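Local coordinates for aquaporin AqpM (Methanothermobacter marburgensis str. Marburg, PDB 2F2B), which forms a homotetrameric membrane protein whose channels let water move in both directions under osmotic drive and also give a transient rise in glycerol flux, at residues V152-L157 with V231-A236; N82-I87 with L198-T203; G130-T135 with L208-F213. All blocks are in the same frame, centred on the assembly; numbering follows the deposited sequence.

All three contacts lie within the aquaporin fold of one chain. Contact 2, where the two NPA motifs meet, is the middle one, its centre about 11 Å from that of contact 1 and about 17 Å from that of contact 3; contacts 1 and 3 lie about 25 Å apart on opposite sides of the chain centre. Along the sequence the segments interleave: 82-87, 130-135, 152-157, 198-203, 208-213, 231-236. Contacts 2 and 3 share helix 200-214; contact 1 pairs helices 143-166 and 224-243. Packing from contact 1 reaches Asn-82, Ala-84 and Leu-198, and probable hydrogen bonds from contact 3 reach Arg-202 and Thr-203, just after the second NPA motif, so distant parts of the chain build the pore centre.

Contact 1 (V152-L157 with V231-A236); sequences VGTFLL and VGAVLA
Phe-155 meets Gly-232 and Ala-236 where helix 143-166 crosses helix 224-243. The evidence for close backbone approach is direct: Phe-155 CA and Gly-232 CA are 4.4 Å apart. Phe-155 CA also lies 3.5 Å from Gly-232 O, a CA-H...O contact with an angle of 144° at the hydrogen. That carbonyl oxygen also accepts the helical bond from Ala-236 N. No conventional hydrogen bond joins the two segments, so apolar packing and this weak polar contact carry the interface.

One turn on, the methyl of Ala-236 packs against both the carbonyl and the ring of Phe-155: Ala-236 CB is 3.3 Å from Phe-155 O and sits over one ring face, 4.0 Å from the ring centroid in a CH-pi contact. The ring is placed there because CG of Phe-155 stands anti to its backbone N (chi1 177°), which sends the ring along the helix toward the later residues. Leu-235 adds an outer brush, its CB 4.2 Å from Phe-155 CD1. On the inner side Thr-154 turns its methyl to the partner helix, with CG2 4.0 Å from Ala-233 CB, while its hydroxyl OG1 is bonded within its own helix to Glu-150 O.

Farther out, Thr-154 touches Pro-229 and Leu-198, and Met-158 packs on Ala-233 and Ala-236. Ile-13 of the second subunit packs on Phe-155, so the ring lies between a helix of its own chain and a neighbour.

The short helical axes approach to 7.1 Å at a signed crossing angle of -41°, running broadly parallel. Gly-232 and Ala-236, four residues apart, form the small-xxx-small pattern, GxxxA, and with the right-handed crossing and CA-H...O contact this is the GxxxA-type packing familiar from transmembrane helix pairs.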
ATOM      1  N   VAL A 152      20.273  11.292  -5.591  1.00 10.04           N
ATOM      2  CA  VAL A 152      19.858   9.942  -5.981  1.00 11.22           C
ATOM      3  C   VAL A 152      18.338   9.798  -5.939  1.00  9.65           C
ATOM      4  O   VAL A 152      17.729   9.242  -6.857  1.00  9.61           O
ATOM      5  CB  VAL A 152      20.507   8.872  -5.066  1.00 11.54           C
ATOM      6  CG1 VAL A 152      20.080   7.469  -5.512  1.00 12.84           C
ATOM      7  CG2 VAL A 152      22.030   8.997  -5.124  1.00 12.36           C
ATOM      8  N   GLY A 153      17.725  10.306  -4.877  1.00 10.37           N
ATOM      9  CA  GLY A 153      16.279  10.225  -4.760  1.00 11.04           C
ATOM     10  C   GLY A 153      15.554  10.963  -5.873  1.00 11.16           C
ATOM     11  O   GLY A 153      14.616  10.435  -6.468  1.00  9.74           O
ATOM     12  N   THR A 154      15.985  12.184  -6.178  1.00  9.91           N
ATOM     13  CA  THR A 154      15.317  12.948  -7.221  1.00 10.29           C
ATOM     14  C   THR A 154      15.619  12.368  -8.602  1.00  9.90           C
ATOM     15  O   THR A 154      14.826  12.518  -9.529  1.00 10.34           O
ATOM     16  CB  THR A 154      15.710  14.439  -7.163  1.00 11.20           C
ATOM     17  OG1 THR A 154      15.588  14.909  -5.811  1.00 10.17           O
ATOM     18  CG2 THR A 154      14.772  15.264  -8.038  1.00 11.84           C
ATOM     19  N   PHE A 155      16.764  11.701  -8.736  1.00 10.12           N
ATOM     20  CA  PHE A 155      17.119  11.067 -10.001  1.00 10.88           C
ATOM     21  C   PHE A 155      16.065   9.996 -10.301  1.00 10.27           C
ATOM     22  O   PHE A 155      15.530   9.929 -11.410  1.00 10.09           O
ATOM     23  CB  PHE A 155      18.505  10.413  -9.906  1.00 12.01           C
ATOM     24  CG  PHE A 155      18.924   9.682 -11.155  1.00 13.57           C
ATOM     25  CD1 PHE A 155      19.653  10.330 -12.150  1.00 15.74           C
ATOM     26  CD2 PHE A 155      18.582   8.345 -11.340  1.00 16.08           C
ATOM     27  CE1 PHE A 155      20.037   9.654 -13.314  1.00 17.43           C
ATOM     28  CE2 PHE A 155      18.959   7.660 -12.500  1.00 17.29           C
ATOM     29  CZ  PHE A 155      19.689   8.318 -13.487  1.00 17.67           C
ATOM     30  N   LEU A 156      15.761   9.157  -9.312  1.00 10.06           N
ATOM     31  CA  LEU A 156      14.759   8.109  -9.518  1.00  8.84           C
ATOM     32  C   LEU A 156      13.402   8.718  -9.850  1.00  9.33           C
ATOM     33  O   LEU A 156      12.716   8.266 -10.768  1.00  7.80           O
ATOM     34  CB  LEU A 156      14.627   7.216  -8.277  1.00  9.27           C
ATOM     35  CG  LEU A 156      13.529   6.148  -8.397  1.00  8.27           C
ATOM     36  CD1 LEU A 156      13.804   5.261  -9.607  1.00  8.62           C
ATOM     37  CD2 LEU A 156      13.466   5.310  -7.127  1.00  8.93           C
ATOM     38  N   LEU A 157      13.011   9.743  -9.097  1.00  8.40           N
ATOM     39  CA  LEU A 157      11.733  10.404  -9.342  1.00  9.32           C
ATOM     40  C   LEU A 157      11.639  10.920 -10.776  1.00  9.81           C
ATOM     41  O   LEU A 157      10.678  10.630 -11.488  1.00  8.51           O
ATOM     42  CB  LEU A 157      11.539  11.577  -8.375  1.00 10.28           C
ATOM     43  CG  LEU A 157      10.356  12.512  -8.673  1.00  9.70           C
ATOM     44  CD1 LEU A 157       9.048  11.719  -8.695  1.00 11.11           C
ATOM     45  CD2 LEU A 157      10.296  13.614  -7.623  1.00 12.04           C
ATOM     46  N   VAL A 231      19.925  18.966  -9.446  1.00 14.37           N
ATOM     47  CA  VAL A 231      20.991  18.192 -10.078  1.00 14.90           C
ATOM     48  C   VAL A 231      20.500  16.785 -10.418  1.00 14.83           C
ATOM     49  O   VAL A 231      20.719  16.288 -11.524  1.00 14.51           O
ATOM     50  CB  VAL A 231      22.227  18.094  -9.160  1.00 15.34           C
ATOM     51  CG1 VAL A 231      23.217  17.079  -9.716  1.00 15.72           C
ATOM     52  CG2 VAL A 231      22.886  19.469  -9.039  1.00 16.58           C
ATOM     53  N   GLY A 232      19.838  16.141  -9.462  1.00 14.60           N
ATOM     54  CA  GLY A 232      19.329  14.804  -9.709  1.00 13.60           C
ATOM     55  C   GLY A 232      18.328  14.774 -10.849  1.00 13.03           C
ATOM     56  O   GLY A 232      18.369  13.880 -11.694  1.00 14.13           O
ATOM     57  N   ALA A 233      17.426  15.750 -10.884  1.00 12.42           N
ATOM     58  CA  ALA A 233      16.413  15.802 -11.932  1.00 12.86           C
ATOM     59  C   ALA A 233      17.017  16.005 -13.320  1.00 13.15           C
ATOM     60  O   ALA A 233      16.663  15.305 -14.265  1.00 14.05           O
ATOM     61  CB  ALA A 233      15.402  16.914 -11.636  1.00 12.12           C
ATOM     62  N   VAL A 234      17.925  16.966 -13.448  1.00 13.80           N
ATOM     63  CA  VAL A 234      18.537  17.216 -14.744  1.00 14.61           C
ATOM     64  C   VAL A 234      19.366  16.015 -15.190  1.00 14.69           C
ATOM     65  O   VAL A 234      19.313  15.620 -16.352  1.00 15.38           O
ATOM     66  CB  VAL A 234      19.409  18.491 -14.711  1.00 14.41           C
ATOM     67  CG1 VAL A 234      20.166  18.645 -16.025  1.00 15.06           C
ATOM     68  CG2 VAL A 234      18.518  19.708 -14.486  1.00 14.57           C
ATOM     69  N   LEU A 235      20.119  15.424 -14.266  1.00 15.42           N
ATOM     70  CA  LEU A 235      20.925  14.254 -14.604  1.00 16.33           C
ATOM     71  C   LEU A 235      20.039  13.120 -15.121  1.00 15.92           C
ATOM     72  O   LEU A 235      20.403  12.426 -16.071  1.00 15.27           O
ATOM     73  CB  LEU A 235      21.719  13.769 -13.384  1.00 18.32           C
ATOM     74  CG  LEU A 235      22.891  14.641 -12.915  1.00 21.33           C
ATOM     75  CD1 LEU A 235      23.544  14.007 -11.691  1.00 22.81           C
ATOM     76  CD2 LEU A 235      23.909  14.786 -14.038  1.00 22.88           C
ATOM     77  N   ALA A 236      18.875  12.939 -14.501  1.00 14.13           N
ATOM     78  CA  ALA A 236      17.942  11.886 -14.909  1.00 13.29           C
ATOM     79  C   ALA A 236      17.335  12.178 -16.277  1.00 14.15           C
ATOM     80  O   ALA A 236      17.214  11.286 -17.119  1.00 14.57           O
ATOM     81  CB  ALA A 236      16.825  11.736 -13.864  1.00 14.42           C
TER

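Contact 2 (N82-I87 with L198-T203); sequences NPAVTI and LNPART. With GOL (glycerol), chain B.
Asn-82 and Asn-199 reach each other from opposite directions and stack their amides, with planes only 9° apart and Asn-82 CG 3.4 Å from Asn-199 CG. CG of Asn-82 stands anti to the backbone N (chi1 -175°), and Asn-199 adopts nearly the same torsion, which brings the two flat groups face to face. Asn-82 ND2 donates to Leu-198 O across the contact at 2.8 Å, with an N-H...O angle of 157° and the acceptor close to the amide plane. The counterpart on the other side is Asn-199 ND2, bonded to Ile-81 O.

Each carbonyl instead serves its own helix as N-cap: Asn-82 OD1 accepts from Ala-84 N, and Asn-199 OD1 from Arg-202 N, both donors lying above the carbonyl plane. Beside the amides the proline rings pack on each other, with Pro-83 CD 3.9 Å from Pro-200 CD and 3.6 Å from Ala-201 CB, while Ala-84 CB leans on Pro-200 CD.

A glycerol, probably from the crystallisation liquor, is held by Asn-82 ND2 to O2 (3.1 Å) and by Asn-199 ND2 to O3 (3.2 Å). With both OD1 atoms engaged in capping, the amides offer N-H donors to the channel. Together with two helix N-termini meeting here, this would orient a passing water by its oxygen, consistent with the accepted aquaporin account of water passage without proton conduction.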
ATOM      1  N   ASN A  82       6.689  20.795  -8.363  1.00 11.67           N
ATOM      2  CA  ASN A  82       8.061  20.583  -7.918  1.00 10.80           C
ATOM      3  C   ASN A  82       9.007  21.375  -8.834  1.00 10.60           C
ATOM      4  O   ASN A  82       9.109  21.082 -10.019  1.00 11.19           O
ATOM      5  CB  ASN A  82       8.382  19.091  -8.028  1.00 10.45           C
ATOM      6  CG  ASN A  82       9.747  18.736  -7.488  1.00 10.45           C
ATOM      7  OD1 ASN A  82      10.641  19.580  -7.405  1.00 11.19           O
ATOM      8  ND2 ASN A  82       9.921  17.467  -7.128  1.00 10.75           N
ATOM      9  N   PRO A  83       9.707  22.384  -8.293  1.00 11.70           N
ATOM     10  CA  PRO A  83      10.631  23.180  -9.110  1.00 13.20           C
ATOM     11  C   PRO A  83      11.682  22.336  -9.832  1.00 12.59           C
ATOM     12  O   PRO A  83      12.093  22.665 -10.949  1.00 12.71           O
ATOM     13  CB  PRO A  83      11.256  24.134  -8.091  1.00 12.80           C
ATOM     14  CG  PRO A  83      10.129  24.352  -7.120  1.00 12.69           C
ATOM     15  CD  PRO A  83       9.578  22.951  -6.938  1.00 11.53           C
ATOM     16  N   ALA A  84      12.119  21.250  -9.197  1.00 11.70           N
ATOM     17  CA  ALA A  84      13.120  20.381  -9.807  1.00 12.03           C
ATOM     18  C   ALA A  84      12.565  19.650 -11.033  1.00 12.72           C
ATOM     19  O   ALA A  84      13.301  19.376 -11.984  1.00 12.37           O
ATOM     20  CB  ALA A  84      13.640  19.375  -8.780  1.00 11.26           C
ATOM     21  N   VAL A  85      11.273  19.329 -11.012  1.00 11.88           N
ATOM     22  CA  VAL A  85      10.648  18.649 -12.144  1.00 12.81           C
ATOM     23  C   VAL A  85      10.496  19.641 -13.295  1.00 13.37           C
ATOM     24  O   VAL A  85      10.780  19.320 -14.450  1.00 13.79           O
ATOM     25  CB  VAL A  85       9.259  18.081 -11.762  1.00 14.32           C
ATOM     26  CG1 VAL A  85       8.523  17.594 -13.012  1.00 14.71           C
ATOM     27  CG2 VAL A  85       9.435  16.932 -10.772  1.00 14.63           C
ATOM     28  N   THR A  86      10.057  20.852 -12.968  1.00 13.24           N
ATOM     29  CA  THR A  86       9.882  21.902 -13.971  1.00 13.42           C
ATOM     30  C   THR A  86      11.216  22.165 -14.674  1.00 14.42           C
ATOM     31  O   THR A  86      11.275  22.243 -15.904  1.00 15.08           O
ATOM     32  CB  THR A  86       9.375  23.208 -13.314  1.00 14.08           C
ATOM     33  OG1 THR A  86       8.103  22.970 -12.700  1.00 12.10           O
ATOM     34  CG2 THR A  86       9.218  24.320 -14.357  1.00 12.12           C
ATOM     35  N   ILE A  87      12.284  22.286 -13.892  1.00 14.76           N
ATOM     36  CA  ILE A  87      13.613  22.533 -14.448  1.00 15.89           C
ATOM     37  C   ILE A  87      14.113  21.311 -15.220  1.00 16.42           C
ATOM     38  O   ILE A  87      14.735  21.444 -16.275  1.00 16.18           O
ATOM     39  CB  ILE A  87      14.611  22.920 -13.326  1.00 15.73           C
ATOM     40  CG1 ILE A  87      14.221  24.292 -12.761  1.00 16.31           C
ATOM     41  CG2 ILE A  87      16.042  22.943 -13.861  1.00 17.37           C
ATOM     42  CD1 ILE A  87      15.013  24.723 -11.543  1.00 16.57           C
ATOM     43  N   LEU A 198      13.240  15.942  -2.240  1.00 10.96           N
ATOM     44  CA  LEU A 198      13.163  15.769  -3.696  1.00 10.70           C
ATOM     45  C   LEU A 198      12.457  16.955  -4.335  1.00 11.66           C
ATOM     46  O   LEU A 198      12.180  16.939  -5.534  1.00 11.66           O
ATOM     47  CB  LEU A 198      12.356  14.512  -4.049  1.00 12.12           C
ATOM     48  CG  LEU A 198      12.496  13.251  -3.193  1.00 12.37           C
ATOM     49  CD1 LEU A 198      11.570  12.164  -3.757  1.00 13.58           C
ATOM     50  CD2 LEU A 198      13.949  12.780  -3.186  1.00 11.40           C
ATOM     51  N   ASN A 199      12.218  18.000  -3.551  1.00 12.13           N
ATOM     52  CA  ASN A 199      11.413  19.122  -4.023  1.00 12.14           C
ATOM     53  C   ASN A 199      11.739  20.437  -3.303  1.00 11.88           C
ATOM     54  O   ASN A 199      11.433  20.591  -2.122  1.00 11.01           O
ATOM     55  CB  ASN A 199       9.960  18.719  -3.749  1.00 11.45           C
ATOM     56  CG  ASN A 199       8.950  19.662  -4.338  1.00 10.78           C
ATOM     57  OD1 ASN A 199       9.147  20.876  -4.376  1.00 11.13           O
ATOM     58  ND2 ASN A 199       7.828  19.103  -4.774  1.00 11.49           N
ATOM     59  N   PRO A 200      12.339  21.411  -4.010  1.00 10.73           N
ATOM     60  CA  PRO A 200      12.680  22.692  -3.379  1.00 11.54           C
ATOM     61  C   PRO A 200      11.496  23.430  -2.739  1.00 11.91           C
ATOM     62  O   PRO A 200      11.654  24.084  -1.709  1.00 13.42           O
ATOM     63  CB  PRO A 200      13.307  23.487  -4.527  1.00 11.67           C
ATOM     64  CG  PRO A 200      13.937  22.409  -5.373  1.00 13.51           C
ATOM     65  CD  PRO A 200      12.841  21.358  -5.394  1.00 11.27           C
ATOM     66  N   ALA A 201      10.316  23.327  -3.345  1.00 10.73           N
ATOM     67  CA  ALA A 201       9.135  24.004  -2.808  1.00 10.78           C
ATOM     68  C   ALA A 201       8.613  23.293  -1.562  1.00 11.99           C
ATOM     69  O   ALA A 201       8.215  23.939  -0.585  1.00 12.50           O
ATOM     70  CB  ALA A 201       8.036  24.076  -3.877  1.00 12.62           C
ATOM     71  N   ARG A 202       8.615  21.963  -1.600  1.00 11.46           N
ATOM     72  CA  ARG A 202       8.145  21.161  -0.473  1.00 11.59           C
ATOM     73  C   ARG A 202       8.985  21.421   0.779  1.00 12.54           C
ATOM     74  O   ARG A 202       8.524  21.209   1.903  1.00 12.42           O
ATOM     75  CB  ARG A 202       8.164  19.671  -0.850  1.00 11.30           C
ATOM     76  CG  ARG A 202       7.916  18.703   0.307  1.00 11.45           C
ATOM     77  CD  ARG A 202       9.237  18.199   0.874  1.00 11.14           C
ATOM     78  NE  ARG A 202       9.064  17.231   1.958  1.00 11.41           N
ATOM     79  CZ  ARG A 202       8.858  17.554   3.231  1.00 12.09           C
ATOM     80  NH1 ARG A 202       8.794  18.828   3.595  1.00 13.10           N
ATOM     81  NH2 ARG A 202       8.733  16.604   4.148  1.00 10.55           N
ATOM     82  N   THR A 203      10.218  21.880   0.585  1.00 12.21           N
ATOM     83  CA  THR A 203      11.082  22.194   1.718  1.00 12.56           C
ATOM     84  C   THR A 203      10.877  23.658   2.116  1.00 12.75           C
ATOM     85  O   THR A 203      10.832  23.989   3.300  1.00 12.06           O
ATOM     86  CB  THR A 203      12.574  21.957   1.383  1.00 13.71           C
ATOM     87  OG1 THR A 203      12.794  20.558   1.145  1.00 13.22           O
ATOM     88  CG2 THR A 203      13.458  22.404   2.547  1.00 13.08           C
TER
HETATM   89  C1  GOL B 501       5.858  15.043  -6.938  1.00 35.51           C
HETATM   90  O1  GOL B 501       4.866  14.871  -8.196  1.00 38.03           O
HETATM   91  C2  GOL B 501       7.117  15.647  -6.987  1.00 34.40           C
HETATM   92  O2  GOL B 501       7.526  15.807  -8.251  1.00 35.50           O
HETATM   93  C3  GOL B 501       7.515  15.880  -5.875  1.00 34.08           C
HETATM   94  O3  GOL B 501       7.598  15.976  -4.326  1.00 29.92           O

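Contact 3 (G130-T135 with L208-F213); sequences GGLGAT and LNDMIF
A first torsion of -85° puts CG of Asp-210 beside its backbone N and anti to the carbonyl carbon, aiming the carboxyl group at Gly-131; Leu-132, with chi1 -72°, sends its CG the same way relative to its own backbone and slides past the acid in the opposite direction. The setting is the extracellular loop C of the aquaporin fold, packed on the outer part of helix 200-214.

Backbone geometry puts the Gly-131 carbonyl against the helix: Gly-131, Leu-132 and Gly-133 all have positive phi, forming a left-handed turn closed by bonds from Gly-133 N to Gly-130 O and from Ala-134 N to Gly-131 O. Leu-132 lies along the carboxyl group, its CG 3.6 Å from Asp-210 OD1, while its CD1 crosses to Asn-209 CB at 3.4 Å. Ser-115 of helix 100-122 touches both Leu-132 and Asn-209 and so ties a third element to the contact.

Gly-133 O, two residues after Gly-131, accepts from NH2 of Arg-202, which follows the second NPA motif and by its position corresponds to the selectivity-filter arginine of other aquaporins. Asp-210 is buried, with Ala-127 and Leu-218 also touching its side chain. The methyl of Ala-134 sits close to the acid too, its CB 3.2 Å from Asp-210 OD2, and that same OD2 comes within 2.6 Å of Gly-131 O, a spacing that suggests the acid carries a proton.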
ATOM      1  N   GLY A 130       6.257  18.945  15.820  1.00 17.12           N
ATOM      2  CA  GLY A 130       6.398  18.283  14.532  1.00 16.67           C
ATOM      3  C   GLY A 130       7.269  18.974  13.495  1.00 17.06           C
ATOM      4  O   GLY A 130       7.570  18.385  12.457  1.00 16.37           O
ATOM      5  N   GLY A 131       7.674  20.214  13.763  1.00 15.71           N
ATOM      6  CA  GLY A 131       8.508  20.940  12.819  1.00 15.39           C
ATOM      7  C   GLY A 131       7.875  21.077  11.446  1.00 14.92           C
ATOM      8  O   GLY A 131       8.570  21.298  10.451  1.00 15.57           O
ATOM      9  N   LEU A 132       6.552  20.946  11.403  1.00 14.23           N
ATOM     10  CA  LEU A 132       5.779  21.035  10.168  1.00 13.23           C
ATOM     11  C   LEU A 132       6.352  20.144   9.070  1.00 12.83           C
ATOM     12  O   LEU A 132       6.224  20.441   7.883  1.00 12.09           O
ATOM     13  CB  LEU A 132       5.695  22.492   9.694  1.00 14.81           C
ATOM     14  CG  LEU A 132       4.784  23.389  10.552  1.00 14.94           C
ATOM     15  CD1 LEU A 132       4.873  24.840  10.085  1.00 17.14           C
ATOM     16  CD2 LEU A 132       3.346  22.890  10.453  1.00 17.09           C
ATOM     17  N   GLY A 133       6.974  19.045   9.485  1.00 12.53           N
ATOM     18  CA  GLY A 133       7.560  18.112   8.538  1.00 13.07           C
ATOM     19  C   GLY A 133       8.684  18.685   7.694  1.00 13.47           C
ATOM     20  O   GLY A 133       8.877  18.267   6.552  1.00 13.94           O
ATOM     21  N   ALA A 134       9.436  19.638   8.241  1.00 12.60           N
ATOM     22  CA  ALA A 134      10.544  20.236   7.501  1.00 13.78           C
ATOM     23  C   ALA A 134      11.662  19.213   7.292  1.00 13.95           C
ATOM     24  O   ALA A 134      11.968  18.420   8.182  1.00 16.44           O
ATOM     25  CB  ALA A 134      11.084  21.455   8.254  1.00 14.01           C
ATOM     26  N   THR A 135      12.271  19.235   6.111  1.00 14.49           N
ATOM     27  CA  THR A 135      13.356  18.309   5.798  1.00 14.02           C
ATOM     28  C   THR A 135      14.721  18.873   6.195  1.00 15.21           C
ATOM     29  O   THR A 135      15.062  20.002   5.839  1.00 15.64           O
ATOM     30  CB  THR A 135      13.398  17.984   4.285  1.00 13.89           C
ATOM     31  OG1 THR A 135      13.520  19.202   3.538  1.00 15.35           O
ATOM     32  CG2 THR A 135      12.125  17.254   3.856  1.00 13.05           C
ATOM     33  N   LEU A 208       9.751  28.169   5.885  1.00 15.60           N
ATOM     34  CA  LEU A 208       9.199  29.505   6.102  1.00 17.58           C
ATOM     35  C   LEU A 208       8.300  29.554   7.334  1.00 17.96           C
ATOM     36  O   LEU A 208       8.475  30.406   8.211  1.00 17.90           O
ATOM     37  CB  LEU A 208       8.410  29.962   4.871  1.00 18.59           C
ATOM     38  CG  LEU A 208       7.779  31.359   4.944  1.00 19.62           C
ATOM     39  CD1 LEU A 208       8.871  32.396   5.176  1.00 21.52           C
ATOM     40  CD2 LEU A 208       7.021  31.663   3.660  1.00 20.88           C
ATOM     41  N   ASN A 209       7.343  28.637   7.411  1.00 16.46           N
ATOM     42  CA  ASN A 209       6.435  28.616   8.544  1.00 16.21           C
ATOM     43  C   ASN A 209       7.108  28.242   9.864  1.00 16.74           C
ATOM     44  O   ASN A 209       6.720  28.749  10.920  1.00 17.55           O
ATOM     45  CB  ASN A 209       5.247  27.698   8.246  1.00 16.55           C
ATOM     46  CG  ASN A 209       4.307  28.293   7.207  1.00 15.87           C
ATOM     47  OD1 ASN A 209       4.511  28.147   5.998  1.00 18.06           O
ATOM     48  ND2 ASN A 209       3.287  28.993   7.677  1.00 14.95           N
ATOM     49  N   ASP A 210       8.114  27.370   9.818  1.00 16.50           N
ATOM     50  CA  ASP A 210       8.826  26.994  11.037  1.00 18.13           C
ATOM     51  C   ASP A 210       9.548  28.216  11.594  1.00 19.73           C
ATOM     52  O   ASP A 210       9.629  28.409  12.808  1.00 19.71           O
ATOM     53  CB  ASP A 210       9.858  25.894  10.769  1.00 17.67           C
ATOM     54  CG  ASP A 210       9.260  24.502  10.823  1.00 19.26           C
ATOM     55  OD1 ASP A 210       8.190  24.341  11.443  1.00 19.60           O
ATOM     56  OD2 ASP A 210       9.871  23.567  10.263  1.00 19.10           O
ATOM     57  N   MET A 211      10.082  29.032  10.693  1.00 21.25           N
ATOM     58  CA  MET A 211      10.795  30.236  11.091  1.00 24.60           C
ATOM     59  C   MET A 211       9.848  31.227  11.760  1.00 26.15           C
ATOM     60  O   MET A 211      10.146  31.765  12.826  1.00 26.61           O
ATOM     61  CB  MET A 211      11.441  30.886   9.866  1.00 25.54           C
ATOM     62  CG  MET A 211      11.949  32.299  10.102  1.00 30.55           C
ATOM     63  SD  MET A 211      12.649  33.024   8.610  1.00 36.16           S
ATOM     64  CE  MET A 211      11.172  33.536   7.748  1.00 34.36           C
ATOM     65  N   ILE A 212       8.702  31.451  11.128  1.00 26.89           N
ATOM     66  CA  ILE A 212       7.706  32.394  11.627  1.00 29.07           C
ATOM     67  C   ILE A 212       6.948  31.954  12.875  1.00 30.59           C
ATOM     68  O   ILE A 212       6.685  32.769  13.762  1.00 31.55           O
ATOM     69  CB  ILE A 212       6.663  32.713  10.533  1.00 29.55           C
ATOM     70  CG1 ILE A 212       7.359  33.307   9.307  1.00 30.23           C
ATOM     71  CG2 ILE A 212       5.613  33.679  11.074  1.00 31.33           C
ATOM     72  CD1 ILE A 212       6.442  33.487   8.112  1.00 30.34           C
ATOM     73  N   PHE A 213       6.604  30.672  12.954  1.00 30.24           N
ATOM     74  CA  PHE A 213       5.827  30.167  14.082  1.00 30.64           C
ATOM     75  C   PHE A 213       6.541  29.267  15.087  1.00 30.68           C
ATOM     76  O   PHE A 213       6.049  29.069  16.197  1.00 32.67           O
ATOM     77  CB  PHE A 213       4.582  29.456  13.545  1.00 29.67           C
ATOM     78  CG  PHE A 213       3.710  30.335  12.695  1.00 30.59           C
ATOM     79  CD1 PHE A 213       2.935  31.337  13.272  1.00 31.55           C
ATOM     80  CD2 PHE A 213       3.692  30.190  11.311  1.00 30.36           C
ATOM     81  CE1 PHE A 213       2.154  32.182  12.483  1.00 31.28           C
ATOM     82  CE2 PHE A 213       2.917  31.027  10.514  1.00 31.02           C
ATOM     83  CZ  PHE A 213       2.146  32.026  11.101  1.00 31.83           C
TER